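Local coordinates for protein cysteine protease (Xylella fastidiosa, PDB 3OIS) that probably hydrolyses peptide bonds as a papain-family cysteine protease and also binds uridine diphosphate, at residues P58-T64 with V242-D246; F67-Q72 with R254-N259; D71-S77 with Y146-P150. All blocks are in the same frame, centred on the assembly; numbering follows the deposited sequence.

In the fold
All three contacts use residues 58-77, from strand 60-62 to the start of helix 78-93. Contact 1 lies farthest out, with its centre about 18 Å from that of the chain. It extends the antiparallel sheet, so regular backbone bonds dominate, with a salt bridge on one face. Contact 2 is the most central, about 11 Å from the chain centre. There two irregular segments are joined by a buried arginine and backbone bonds. Contact 3 shares Asp71 and Gln72 with contact 2 and continues toward the helices. It mixes a partly exposed salt bridge with a tyrosine hydroxyl bonded to a backbone carbonyl. Contacts 1 and 3 lie on opposite sides of the chain centre.

Contact 1: P58-T64 with V242-D246; sequences PPKVDLT and VGYDD
Val61 and Tyr244 form the central hydrogen-bonded pair of a short antiparallel beta pairing. Strand 60-62 here joins strand 233-245 in the main antiparallel sheet of this papain-like fold.

Backbone bonds set the register. Val61 N donates to Tyr244 O, and Tyr244 N donates back to Val61 O, at 3.0 Å each. Beyond this pair Leu63 N reaches Val242 O at 2.8 Å. At the other end Asp246 N meets Pro59 O at 2.9 Å. Asp62 and Gly243 make a non-hydrogen-bonded pair, and the glycine CA sits close to Val61 O.

Apolar contacts gather on the face shared by Val61 and Tyr244. The tyrosine CG stands between its own backbone N and carbonyl carbon (chi1 62°). This turns the ring across the neighbouring strand, with Val61 N over the centre of one face. Val61 CG2 packs against Tyr244 CE1 at 3.3 Å. Leu198 of helix 191-199 touches both side chains.

Charged groups occupy the face of Lys60 and Asp245. The lysine chain is extended, then bends at its last torsion. Its NZ meets Asp245 OD2 from above the carboxylate plane in a 2.8 Å salt bridge. Trp268 of strand 266-270 touches both residues. Nearby, Asp62 OD1 closes an Asx turn by accepting from Thr64 N, and it also accepts from Thr64 OG1.

Polar bonds also join Pro58 to the end of 242-246. Asp246 OD1 is held by Lys195 and Tyr271. Tyr244 OH donates to Pro58 O at 2.6 Å, and a water gives one hydrogen to this same carbonyl oxygen and the other to Asp246 OD2.

Contact 2: F67-Q72 with R254-N259; sequences FQVYDQ and RNSWGN
The Arg254 guanidinium lies between Val69 and Phe67. Val69 CG1 is over one face, and Phe67 CE1 is 3.4 Å above the other, both toward the rim. The Phe67 ring and guanidinium planes are 55° apart. At the guanidinium edge is Tyr70, whose ring is steeply turned, with the planes 77° apart. Arg254 NH2 thus points onto the ring, 3.2 Å above its centre, in a cation-pi contact.

The arginine chain is extended from CG to NE, with CG anti to the backbone N (chi1 -179°). This carries the group to two carbonyls. NH1 donates to Phe67 O at 3.0 Å, and NH2 to Gln68 O at 2.9 Å. Both donors stand above their carbonyl planes. NH1 is also bonded to Tyr266 OH, while Tyr70 OH bonds to Gln88.

Further along, backbones meet. Gly258 N donates to Tyr70 O at 3.1 Å, and Gln72 N to Ser256 O at 2.7 Å. A water links Tyr70 N with Asn255 O. Val69 CG2 packs on Gly258 C at 3.4 Å.

Residues 255-258 spell the Asn-Ser-Trp-Gly sequence characteristic of papain relatives. The Trp257 ring stacks with His237, and its NE1 bonds to Gly32 O.

The chemistry implies a buried cation whose charge is probably stabilised by the carbonyls of Phe67 and Gln68 and by the Tyr70 ring face.

Contact 3: D71-S77 with Y146-P150; sequences DQGRIGS and YGDTP
Tyr146 reaches Gln72 and Ser77 because its CG is anti to the backbone N (chi1 -159°), which sends the ring toward residues 71-77. Asp148 turns its carboxylate toward Gly73 and Arg74. Arg74 bends at its third torsion (chi3 -74°), so its guanidinium comes across that carboxylate, their planes 48° apart.

Two oxygens lie at the tyrosine ring edge, near its plane. Tyr146 OH donates to Gln72 O at 2.5 Å, in the carbonyl plane and on a lone pair. Ser77 OG lies 2.6 Å from Tyr146 OH, but its proton has a second acceptor within reach, Asn81 OD1, so the donor role is left open. Beside them Ile75 CD1 meets Tyr146 CZ at 3.9 Å.

Arg74 grips Asp148 side-on. Its NE meets Asp148 OD2 at 3.0 Å and its NH2 meets Asp148 OD1 at 2.9 Å. Both bonds are nearly straight and lie in the guanidinium plane, but they come from above the carboxylate plane. Arg74 N adds a third bond, to OD2, from the same face. Pro150 CD lies over the centre of the guanidinium, 3.4 Å above its plane.

Residues 72-75 make a type II' beta turn. Gly73 takes the positive phi, and its CA comes 3.3 Å from Asp148 OD2. Asp71 OD1 accepts from Gly73 N in an Asx turn. Ile75 CG2 packs on Thr149 O.

After the turn, an inverse gamma turn centred on Gly76 leads to Ser77, at the N-cap position of helix 78-93. In papain relatives this helix carries the nucleophilic cysteine near its start. Tyr146 touches Asn81 of helix 78-93 and Leu105 of helix 104-114, with Arg104 in a cation-pi contact. Leu105 also touches Ile75.

Contact 1: P58-T64 with V242-D246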
ATOM      1  N   PRO A  58     -11.671  12.846  17.158  1.00 20.48           N
ATOM      2  CA  PRO A  58     -11.988  14.108  16.509  1.00 20.11           C
ATOM      3  C   PRO A  58     -12.843  13.885  15.274  1.00 19.74           C
ATOM      4  O   PRO A  58     -12.912  12.735  14.736  1.00 18.97           O
ATOM      5  CB  PRO A  58     -10.628  14.645  16.119  1.00 19.95           C
ATOM      6  CG  PRO A  58      -9.846  13.427  15.841  1.00 20.78           C
ATOM      7  CD  PRO A  58     -10.300  12.411  16.883  1.00 20.33           C
ATOM      8  N   PRO A  59     -13.533  14.953  14.817  1.00 19.74           N
ATOM      9  CA  PRO A  59     -14.337  14.782  13.626  1.00 20.30           C
ATOM     10  C   PRO A  59     -13.535  14.612  12.335  1.00 20.00           C
ATOM     11  O   PRO A  59     -14.121  14.157  11.350  1.00 19.56           O
ATOM     12  CB  PRO A  59     -15.193  16.052  13.596  1.00 20.91           C
ATOM     13  CG  PRO A  59     -14.342  17.063  14.288  1.00 21.27           C
ATOM     14  CD  PRO A  59     -13.622  16.328  15.366  1.00 21.10           C
ATOM     15  N   LYS A  60     -12.284  15.063  12.304  1.00 19.09           N
ATOM     16  CA  LYS A  60     -11.508  15.111  11.064  1.00 17.75           C
ATOM     17  C   LYS A  60     -10.012  14.959  11.396  1.00 17.63           C
ATOM     18  O   LYS A  60      -9.455  15.571  12.372  1.00 15.41           O
ATOM     19  CB  LYS A  60     -11.803  16.415  10.239  1.00 16.98           C
ATOM     20  CG  LYS A  60     -10.825  16.595   8.995  1.00 20.56           C
ATOM     21  CD  LYS A  60     -11.077  17.943   8.247  1.00 25.51           C
ATOM     22  CE  LYS A  60     -10.203  18.005   6.971  1.00 23.71           C
ATOM     23  NZ  LYS A  60     -10.859  17.218   5.836  1.00 25.06           N
ATOM     24  N   VAL A  61      -9.354  14.057  10.662  1.00 15.10           N
ATOM     25  CA  VAL A  61      -7.886  13.920  10.733  1.00 15.15           C
ATOM     26  C   VAL A  61      -7.293  14.033   9.352  1.00 15.09           C
ATOM     27  O   VAL A  61      -7.799  13.441   8.385  1.00 14.61           O
ATOM     28  CB  VAL A  61      -7.520  12.594  11.374  1.00 15.40           C
ATOM     29  CG1 VAL A  61      -5.986  12.319  11.325  1.00 13.34           C
ATOM     30  CG2 VAL A  61      -8.031  12.481  12.792  1.00 15.33           C
ATOM     31  N   ASP A  62      -6.198  14.791   9.213  1.00 16.35           N
ATOM     32  CA  ASP A  62      -5.584  14.908   7.884  1.00 14.85           C
ATOM     33  C   ASP A  62      -4.099  14.852   8.026  1.00 15.71           C
ATOM     34  O   ASP A  62      -3.397  15.870   8.265  1.00 16.15           O
ATOM     35  CB  ASP A  62      -6.057  16.143   7.104  1.00 17.36           C
ATOM     36  CG  ASP A  62      -5.500  16.206   5.705  1.00 20.35           C
ATOM     37  OD1 ASP A  62      -4.915  15.234   5.215  1.00 20.67           O
ATOM     38  OD2 ASP A  62      -5.601  17.293   5.066  1.00 24.68           O
ATOM     39  N   LEU A  63      -3.560  13.641   7.845  1.00 13.86           N
ATOM     40  CA  LEU A  63      -2.102  13.420   8.016  1.00 14.39           C
ATOM     41  C   LEU A  63      -1.354  13.572   6.687  1.00 15.73           C
ATOM     42  O   LEU A  63      -0.223  13.169   6.593  1.00 15.72           O
ATOM     43  CB  LEU A  63      -1.809  11.988   8.615  1.00 13.75           C
ATOM     44  CG  LEU A  63      -2.614  11.579   9.882  1.00 17.98           C
ATOM     45  CD1 LEU A  63      -2.010  10.288  10.474  1.00 18.24           C
ATOM     46  CD2 LEU A  63      -2.566  12.714  10.936  1.00 20.38           C
ATOM     47  N   THR A  64      -2.045  13.980   5.629  1.00 15.56           N
ATOM     48  CA  THR A  64      -1.382  14.019   4.293  1.00 16.91           C
ATOM     49  C   THR A  64       0.032  14.615   4.452  1.00 17.31           C
ATOM     50  O   THR A  64       0.206  15.745   4.936  1.00 18.76           O
ATOM     51  CB  THR A  64      -2.173  14.877   3.285  1.00 17.74           C
ATOM     52  OG1 THR A  64      -3.475  14.351   3.101  1.00 17.74           O
ATOM     53  CG2 THR A  64      -1.498  14.898   1.865  1.00 16.78           C
ATOM     54  N   VAL A 242      -4.556   8.109   5.064  1.00 12.38           N
ATOM     55  CA  VAL A 242      -3.884   9.209   5.801  1.00 14.61           C
ATOM     56  C   VAL A 242      -4.839  10.083   6.498  1.00 15.13           C
ATOM     57  O   VAL A 242      -4.442  11.141   7.014  1.00 15.53           O
ATOM     58  CB  VAL A 242      -3.047  10.127   4.771  1.00 15.33           C
ATOM     59  CG1 VAL A 242      -1.907   9.288   4.122  1.00 12.43           C
ATOM     60  CG2 VAL A 242      -3.935  10.741   3.656  1.00 13.60           C
ATOM     61  N   GLY A 243      -6.101   9.729   6.591  1.00 14.13           N
ATOM     62  CA  GLY A 243      -7.056  10.657   7.238  1.00 16.16           C
ATOM     63  C   GLY A 243      -8.500  10.295   7.057  1.00 14.97           C
ATOM     64  O   GLY A 243      -8.845   9.268   6.470  1.00 14.08           O
ATOM     65  N   TYR A 244      -9.398  11.048   7.709  1.00 14.53           N
ATOM     66  CA  TYR A 244     -10.833  10.849   7.532  1.00 13.87           C
ATOM     67  C   TYR A 244     -11.595  12.157   7.781  1.00 16.30           C
ATOM     68  O   TYR A 244     -11.025  13.079   8.335  1.00 16.46           O
ATOM     69  CB  TYR A 244     -11.362   9.779   8.510  1.00 14.20           C
ATOM     70  CG  TYR A 244     -11.226  10.106  10.001  1.00 14.57           C
ATOM     71  CD1 TYR A 244     -10.164   9.659  10.777  1.00 14.78           C
ATOM     72  CD2 TYR A 244     -12.232  10.836  10.607  1.00 14.07           C
ATOM     73  CE1 TYR A 244     -10.090   9.961  12.155  1.00 16.64           C
ATOM     74  CE2 TYR A 244     -12.192  11.120  11.956  1.00 14.58           C
ATOM     75  CZ  TYR A 244     -11.138  10.664  12.722  1.00 17.57           C
ATOM     76  OH  TYR A 244     -11.099  10.954  14.096  1.00 17.26           O
ATOM     77  N   ASP A 245     -12.837  12.213   7.332  1.00 18.22           N
ATOM     78  CA  ASP A 245     -13.626  13.428   7.522  1.00 17.90           C
ATOM     79  C   ASP A 245     -15.037  13.021   7.786  1.00 19.52           C
ATOM     80  O   ASP A 245     -15.756  12.583   6.857  1.00 17.42           O
ATOM     81  CB  ASP A 245     -13.497  14.399   6.332  1.00 18.04           C
ATOM     82  CG  ASP A 245     -14.011  15.807   6.694  1.00 22.66           C
ATOM     83  OD1 ASP A 245     -14.767  15.895   7.669  1.00 24.93           O
ATOM     84  OD2 ASP A 245     -13.594  16.807   6.097  1.00 22.48           O
ATOM     85  N   ASP A 246     -15.470  13.138   9.051  1.00 19.92           N
ATOM     86  CA  ASP A 246     -16.911  12.883   9.379  1.00 21.38           C
ATOM     87  C   ASP A 246     -17.878  13.749   8.593  1.00 21.73           C
ATOM     88  O   ASP A 246     -19.030  13.313   8.430  1.00 22.85           O
ATOM     89  CB  ASP A 246     -17.230  13.058  10.862  1.00 20.43           C
ATOM     90  CG  ASP A 246     -16.710  11.937  11.706  1.00 23.66           C
ATOM     91  OD1 ASP A 246     -16.270  10.869  11.168  1.00 24.43           O
ATOM     92  OD2 ASP A 246     -16.710  12.111  12.943  1.00 20.15           O
TER
HETATM   93  O   HOH W   1     -15.083  11.012  14.693  1.00 21.38           O

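Contact 2: F67-Q72 with R254-N259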
ATOM      1  N   PHE A  67       5.403  14.922   0.952  1.00 17.96           N
ATOM      2  CA  PHE A  67       5.952  14.285  -0.234  1.00 17.53           C
ATOM      3  C   PHE A  67       4.847  13.844  -1.187  1.00 17.97           C
ATOM      4  O   PHE A  67       3.828  13.291  -0.756  1.00 16.14           O
ATOM      5  CB  PHE A  67       6.915  13.147   0.113  1.00 16.62           C
ATOM      6  CG  PHE A  67       6.283  11.992   0.952  1.00 18.78           C
ATOM      7  CD1 PHE A  67       5.848  10.784   0.352  1.00 19.39           C
ATOM      8  CD2 PHE A  67       6.256  12.082   2.308  1.00 16.73           C
ATOM      9  CE1 PHE A  67       5.373   9.721   1.221  1.00 13.21           C
ATOM     10  CE2 PHE A  67       5.804  11.119   3.172  1.00 14.92           C
ATOM     11  CZ  PHE A  67       5.282   9.905   2.625  1.00 13.68           C
ATOM     12  N   GLN A  68       5.068  14.066  -2.473  1.00 16.99           N
ATOM     13  CA  GLN A  68       3.986  13.851  -3.418  1.00 18.60           C
ATOM     14  C   GLN A  68       3.761  12.349  -3.600  1.00 15.56           C
ATOM     15  O   GLN A  68       4.629  11.518  -3.252  1.00 13.84           O
ATOM     16  CB  GLN A  68       4.258  14.477  -4.778  1.00 19.65           C
ATOM     17  CG  GLN A  68       5.438  13.975  -5.493  1.00 27.87           C
ATOM     18  CD  GLN A  68       5.840  14.921  -6.659  1.00 38.83           C
ATOM     19  OE1 GLN A  68       5.140  15.020  -7.688  1.00 38.34           O
ATOM     20  NE2 GLN A  68       6.988  15.607  -6.487  1.00 40.35           N
ATOM     21  N   VAL A  69       2.612  12.047  -4.173  1.00 13.37           N
ATOM     22  CA  VAL A  69       2.340  10.631  -4.542  1.00 12.94           C
ATOM     23  C   VAL A  69       3.406  10.076  -5.467  1.00 13.79           C
ATOM     24  O   VAL A  69       4.039  10.829  -6.261  1.00 13.77           O
ATOM     25  CB  VAL A  69       0.920  10.425  -5.127  1.00 14.63           C
ATOM     26  CG1 VAL A  69      -0.177  10.785  -4.128  1.00 15.01           C
ATOM     27  CG2 VAL A  69       0.806  11.202  -6.447  1.00 15.14           C
ATOM     28  N   TYR A  70       3.590   8.768  -5.383  1.00 13.50           N
ATOM     29  CA  TYR A  70       4.380   8.106  -6.415  1.00 12.68           C
ATOM     30  C   TYR A  70       3.521   7.633  -7.542  1.00 13.11           C
ATOM     31  O   TYR A  70       2.312   7.707  -7.464  1.00 11.31           O
ATOM     32  CB  TYR A  70       5.048   6.829  -5.836  1.00 11.84           C
ATOM     33  CG  TYR A  70       5.590   6.879  -4.389  1.00 10.67           C
ATOM     34  CD1 TYR A  70       6.430   7.945  -3.932  1.00 13.16           C
ATOM     35  CD2 TYR A  70       5.189   5.932  -3.449  1.00 12.65           C
ATOM     36  CE1 TYR A  70       6.935   7.965  -2.662  1.00 15.24           C
ATOM     37  CE2 TYR A  70       5.682   5.966  -2.129  1.00 11.57           C
ATOM     38  CZ  TYR A  70       6.577   6.974  -1.740  1.00 14.06           C
ATOM     39  OH  TYR A  70       7.090   7.024  -0.449  1.00 13.71           O
ATOM     40  N   ASP A  71       4.171   7.119  -8.598  1.00 13.78           N
ATOM     41  CA  ASP A  71       3.397   6.532  -9.678  1.00 15.45           C
ATOM     42  C   ASP A  71       3.947   5.120  -9.872  1.00 14.47           C
ATOM     43  O   ASP A  71       5.105   4.958 -10.326  1.00 14.61           O
ATOM     44  CB  ASP A  71       3.567   7.353 -10.964  1.00 16.00           C
ATOM     45  CG  ASP A  71       2.686   6.882 -12.090  1.00 18.74           C
ATOM     46  OD1 ASP A  71       2.139   5.741 -12.056  1.00 16.81           O
ATOM     47  OD2 ASP A  71       2.543   7.658 -13.099  1.00 21.74           O
ATOM     48  N   GLN A  72       3.165   4.073  -9.537  1.00 14.50           N
ATOM     49  CA  GLN A  72       3.742   2.729  -9.656  1.00 15.22           C
ATOM     50  C   GLN A  72       3.804   2.257 -11.072  1.00 13.61           C
ATOM     51  O   GLN A  72       4.450   1.261 -11.349  1.00 13.50           O
ATOM     52  CB  GLN A  72       2.906   1.765  -8.839  1.00 14.62           C
ATOM     53  CG  GLN A  72       1.550   1.457  -9.446  1.00 12.90           C
ATOM     54  CD  GLN A  72       0.851   0.418  -8.565  1.00 14.65           C
ATOM     55  OE1 GLN A  72       0.794  -0.837  -8.882  1.00 17.97           O
ATOM     56  NE2 GLN A  72       0.236   0.894  -7.543  1.00  9.01           N
ATOM     57  N   ARG A 254      -3.996   7.849  -0.054  1.00 10.26           N
ATOM     58  CA  ARG A 254      -2.867   8.165  -0.950  1.00 11.96           C
ATOM     59  C   ARG A 254      -2.796   7.075  -1.942  1.00 11.66           C
ATOM     60  O   ARG A 254      -2.522   5.920  -1.610  1.00 13.43           O
ATOM     61  CB  ARG A 254      -1.637   8.174  -0.062  1.00 12.45           C
ATOM     62  CG  ARG A 254      -0.337   8.513  -0.832  1.00 12.74           C
ATOM     63  CD  ARG A 254       0.889   8.349   0.102  1.00 10.28           C
ATOM     64  NE  ARG A 254       2.085   8.269  -0.675  1.00 11.26           N
ATOM     65  CZ  ARG A 254       2.806   9.320  -1.151  1.00 10.57           C
ATOM     66  NH1 ARG A 254       2.438  10.593  -0.877  1.00 14.66           N
ATOM     67  NH2 ARG A 254       3.897   9.115  -1.890  1.00 14.04           N
ATOM     68  N   ASN A 255      -3.079   7.403  -3.209  1.00 13.78           N
ATOM     69  CA  ASN A 255      -2.968   6.362  -4.279  1.00 12.77           C
ATOM     70  C   ASN A 255      -1.523   6.420  -4.865  1.00 12.90           C
ATOM     71  O   ASN A 255      -0.716   7.286  -4.419  1.00 14.33           O
ATOM     72  CB  ASN A 255      -4.032   6.542  -5.317  1.00 12.87           C
ATOM     73  CG  ASN A 255      -4.411   5.222  -6.016  1.00  9.65           C
ATOM     74  OD1 ASN A 255      -3.685   4.238  -5.927  1.00 11.98           O
ATOM     75  ND2 ASN A 255      -5.561   5.207  -6.678  1.00 13.70           N
ATOM     76  N   SER A 256      -1.168   5.512  -5.771  1.00  9.91           N
ATOM     77  CA  SER A 256       0.164   5.386  -6.342  1.00 13.43           C
ATOM     78  C   SER A 256       0.026   5.389  -7.861  1.00 12.53           C
ATOM     79  O   SER A 256       0.712   4.645  -8.551  1.00 12.98           O
ATOM     80  CB  SER A 256       0.815   4.083  -5.818  1.00 11.81           C
ATOM     81  OG  SER A 256      -0.131   2.996  -5.970  1.00 12.76           O
ATOM     82  N   TRP A 257      -0.845   6.248  -8.371  1.00 13.79           N
ATOM     83  CA  TRP A 257      -1.117   6.330  -9.842  1.00 13.39           C
ATOM     84  C   TRP A 257      -0.722   7.720 -10.338  1.00 14.37           C
ATOM     85  O   TRP A 257      -1.191   8.167 -11.417  1.00 15.30           O
ATOM     86  CB  TRP A 257      -2.599   6.058 -10.169  1.00 14.12           C
ATOM     87  CG  TRP A 257      -2.992   4.612  -9.849  1.00 12.88           C
ATOM     88  CD1 TRP A 257      -2.136   3.530  -9.602  1.00 16.22           C
ATOM     89  CD2 TRP A 257      -4.327   4.138  -9.584  1.00 11.89           C
ATOM     90  NE1 TRP A 257      -2.906   2.383  -9.286  1.00 15.96           N
ATOM     91  CE2 TRP A 257      -4.235   2.758  -9.262  1.00 15.71           C
ATOM     92  CE3 TRP A 257      -5.600   4.736  -9.652  1.00 14.40           C
ATOM     93  CZ2 TRP A 257      -5.387   1.991  -8.986  1.00 15.98           C
ATOM     94  CZ3 TRP A 257      -6.729   3.978  -9.397  1.00 17.62           C
ATOM     95  CH2 TRP A 257      -6.616   2.625  -9.014  1.00 16.79           C
ATOM     96  N   GLY A 258       0.245   8.338  -9.674  1.00 14.88           N
ATOM     97  CA  GLY A 258       0.671   9.716 -10.090  1.00 14.39           C
ATOM     98  C   GLY A 258      -0.246  10.838  -9.607  1.00 13.93           C
ATOM     99  O   GLY A 258      -1.333  10.588  -9.005  1.00 13.25           O
ATOM    100  N   ASN A 259       0.198  12.096  -9.856  1.00 15.22           N
ATOM    101  CA  ASN A 259      -0.561  13.248  -9.326  1.00 17.80           C
ATOM    102  C   ASN A 259      -1.567  13.894 -10.291  1.00 19.92           C
ATOM    103  O   ASN A 259      -2.161  14.979  -9.953  1.00 20.85           O
ATOM    104  CB  ASN A 259       0.390  14.289  -8.688  1.00 16.89           C
ATOM    105  CG  ASN A 259       1.221  15.065  -9.719  1.00 24.77           C
ATOM    106  OD1 ASN A 259       2.004  15.979  -9.332  1.00 31.60           O
ATOM    107  ND2 ASN A 259       1.051  14.779 -10.991  1.00 24.62           N
TER
HETATM  108  O   HOH W   2       1.993   7.161  -3.891  1.00 13.25           O

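Contact 3: D71-S77 with Y146-P150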
ATOM      1  N   ASP A  71       4.171   7.119  -8.598  1.00 13.78           N
ATOM      2  CA  ASP A  71       3.397   6.532  -9.678  1.00 15.45           C
ATOM      3  C   ASP A  71       3.947   5.120  -9.872  1.00 14.47           C
ATOM      4  O   ASP A  71       5.105   4.958 -10.326  1.00 14.61           O
ATOM      5  CB  ASP A  71       3.567   7.353 -10.964  1.00 16.00           C
ATOM      6  CG  ASP A  71       2.686   6.882 -12.090  1.00 18.74           C
ATOM      7  OD1 ASP A  71       2.139   5.741 -12.056  1.00 16.81           O
ATOM      8  OD2 ASP A  71       2.543   7.658 -13.099  1.00 21.74           O
ATOM      9  N   GLN A  72       3.165   4.073  -9.537  1.00 14.50           N
ATOM     10  CA  GLN A  72       3.742   2.729  -9.656  1.00 15.22           C
ATOM     11  C   GLN A  72       3.804   2.257 -11.072  1.00 13.61           C
ATOM     12  O   GLN A  72       4.450   1.261 -11.349  1.00 13.50           O
ATOM     13  CB  GLN A  72       2.906   1.765  -8.839  1.00 14.62           C
ATOM     14  CG  GLN A  72       1.550   1.457  -9.446  1.00 12.90           C
ATOM     15  CD  GLN A  72       0.851   0.418  -8.565  1.00 14.65           C
ATOM     16  OE1 GLN A  72       0.794  -0.837  -8.882  1.00 17.97           O
ATOM     17  NE2 GLN A  72       0.236   0.894  -7.543  1.00  9.01           N
ATOM     18  N   GLY A  73       3.176   2.999 -11.995  1.00 12.42           N
ATOM     19  CA  GLY A  73       3.163   2.590 -13.419  1.00 13.61           C
ATOM     20  C   GLY A  73       2.591   1.191 -13.675  1.00 11.36           C
ATOM     21  O   GLY A  73       1.531   0.797 -13.103  1.00 14.29           O
ATOM     22  N   ARG A  74       3.234   0.483 -14.596  1.00 11.80           N
ATOM     23  CA  ARG A  74       2.569  -0.626 -15.271  1.00 10.90           C
ATOM     24  C   ARG A  74       2.871  -1.972 -14.646  1.00 12.88           C
ATOM     25  O   ARG A  74       2.693  -3.009 -15.334  1.00 14.67           O
ATOM     26  CB  ARG A  74       3.090  -0.645 -16.727  1.00 11.27           C
ATOM     27  CG  ARG A  74       2.731   0.631 -17.499  1.00 10.34           C
ATOM     28  CD  ARG A  74       3.447   0.653 -18.860  1.00 16.55           C
ATOM     29  NE  ARG A  74       4.829   0.956 -18.603  1.00 14.60           N
ATOM     30  CZ  ARG A  74       5.817   0.819 -19.505  1.00 16.00           C
ATOM     31  NH1 ARG A  74       5.524   0.377 -20.748  1.00 17.29           N
ATOM     32  NH2 ARG A  74       7.061   1.143 -19.160  1.00 17.49           N
ATOM     33  N   ILE A  75       3.325  -1.974 -13.418  1.00 12.11           N
ATOM     34  CA  ILE A  75       3.545  -3.237 -12.703  1.00 12.08           C
ATOM     35  C   ILE A  75       2.668  -3.339 -11.422  1.00 12.58           C
ATOM     36  O   ILE A  75       2.025  -2.360 -10.984  1.00 11.06           O
ATOM     37  CB  ILE A  75       5.061  -3.375 -12.385  1.00 10.33           C
ATOM     38  CG1 ILE A  75       5.584  -2.247 -11.421  1.00 10.23           C
ATOM     39  CG2 ILE A  75       5.854  -3.651 -13.677  1.00 12.61           C
ATOM     40  CD1 ILE A  75       7.121  -2.541 -10.955  1.00 13.37           C
ATOM     41  N   GLY A  76       2.737  -4.516 -10.760  1.00 10.91           N
ATOM     42  CA  GLY A  76       1.816  -4.856  -9.640  1.00 11.34           C
ATOM     43  C   GLY A  76       2.414  -4.592  -8.275  1.00 12.32           C
ATOM     44  O   GLY A  76       2.407  -5.471  -7.370  1.00 11.95           O
ATOM     45  N   SER A  77       2.988  -3.372  -8.148  1.00 11.09           N
ATOM     46  CA  SER A  77       3.808  -3.062  -7.020  1.00 11.72           C
ATOM     47  C   SER A  77       3.065  -2.250  -5.967  1.00 12.89           C
ATOM     48  O   SER A  77       3.709  -1.584  -5.145  1.00 11.66           O
ATOM     49  CB  SER A  77       5.096  -2.362  -7.524  1.00 12.54           C
ATOM     50  OG  SER A  77       4.712  -1.141  -8.149  1.00 11.82           O
ATOM     51  N   TYR A 146      13.447   2.991  -9.436  1.00 18.12           N
ATOM     52  CA  TYR A 146      12.213   2.416  -9.974  1.00 16.52           C
ATOM     53  C   TYR A 146      12.165   2.354 -11.492  1.00 18.02           C
ATOM     54  O   TYR A 146      12.592   3.289 -12.138  1.00 20.10           O
ATOM     55  CB  TYR A 146      11.047   3.277  -9.446  1.00 16.43           C
ATOM     56  CG  TYR A 146       9.726   2.521  -9.481  1.00 15.77           C
ATOM     57  CD1 TYR A 146       9.475   1.492  -8.552  1.00 14.44           C
ATOM     58  CD2 TYR A 146       8.750   2.866 -10.436  1.00 14.17           C
ATOM     59  CE1 TYR A 146       8.230   0.777  -8.604  1.00 16.69           C
ATOM     60  CE2 TYR A 146       7.545   2.141 -10.576  1.00 13.16           C
ATOM     61  CZ  TYR A 146       7.298   1.114  -9.586  1.00 13.30           C
ATOM     62  OH  TYR A 146       6.086   0.459  -9.631  1.00 15.70           O
ATOM     63  N   GLY A 147      11.659   1.257 -12.070  1.00 14.83           N
ATOM     64  CA  GLY A 147      11.482   1.191 -13.519  1.00 16.81           C
ATOM     65  C   GLY A 147      10.283   0.296 -13.690  1.00 15.80           C
ATOM     66  O   GLY A 147      10.260  -0.752 -13.088  1.00 17.61           O
ATOM     67  N   ASP A 148       9.275   0.770 -14.411  1.00 16.00           N
ATOM     68  CA  ASP A 148       7.972   0.045 -14.469  1.00 15.23           C
ATOM     69  C   ASP A 148       7.809  -0.779 -15.762  1.00 14.24           C
ATOM     70  O   ASP A 148       6.686  -1.032 -16.126  1.00 16.95           O
ATOM     71  CB  ASP A 148       6.795   1.017 -14.294  1.00 15.22           C
ATOM     72  CG  ASP A 148       6.436   1.732 -15.613  1.00 14.70           C
ATOM     73  OD1 ASP A 148       7.397   2.035 -16.373  1.00 18.00           O
ATOM     74  OD2 ASP A 148       5.281   2.012 -15.860  1.00 16.06           O
ATOM     75  N   THR A 149       8.917  -1.167 -16.435  1.00 14.83           N
ATOM     76  CA  THR A 149       8.795  -2.092 -17.580  1.00 16.89           C
ATOM     77  C   THR A 149       7.881  -3.249 -17.193  1.00 15.41           C
ATOM     78  O   THR A 149       8.166  -3.933 -16.183  1.00 15.54           O
ATOM     79  CB  THR A 149      10.142  -2.662 -17.987  1.00 17.68           C
ATOM     80  OG1 THR A 149      11.029  -1.593 -18.377  1.00 19.43           O
ATOM     81  CG2 THR A 149       9.988  -3.547 -19.182  1.00 16.71           C
ATOM     82  N   PRO A 150       6.797  -3.480 -17.954  1.00 16.63           N
ATOM     83  CA  PRO A 150       5.814  -4.483 -17.509  1.00 15.52           C
ATOM     84  C   PRO A 150       6.161  -5.889 -18.001  1.00 14.04           C
ATOM     85  O   PRO A 150       7.115  -6.081 -18.852  1.00 14.82           O
ATOM     86  CB  PRO A 150       4.490  -4.012 -18.137  1.00 16.21           C
ATOM     87  CG  PRO A 150       4.981  -3.263 -19.474  1.00 16.20           C
ATOM     88  CD  PRO A 150       6.281  -2.591 -19.041  1.00 17.63           C
TER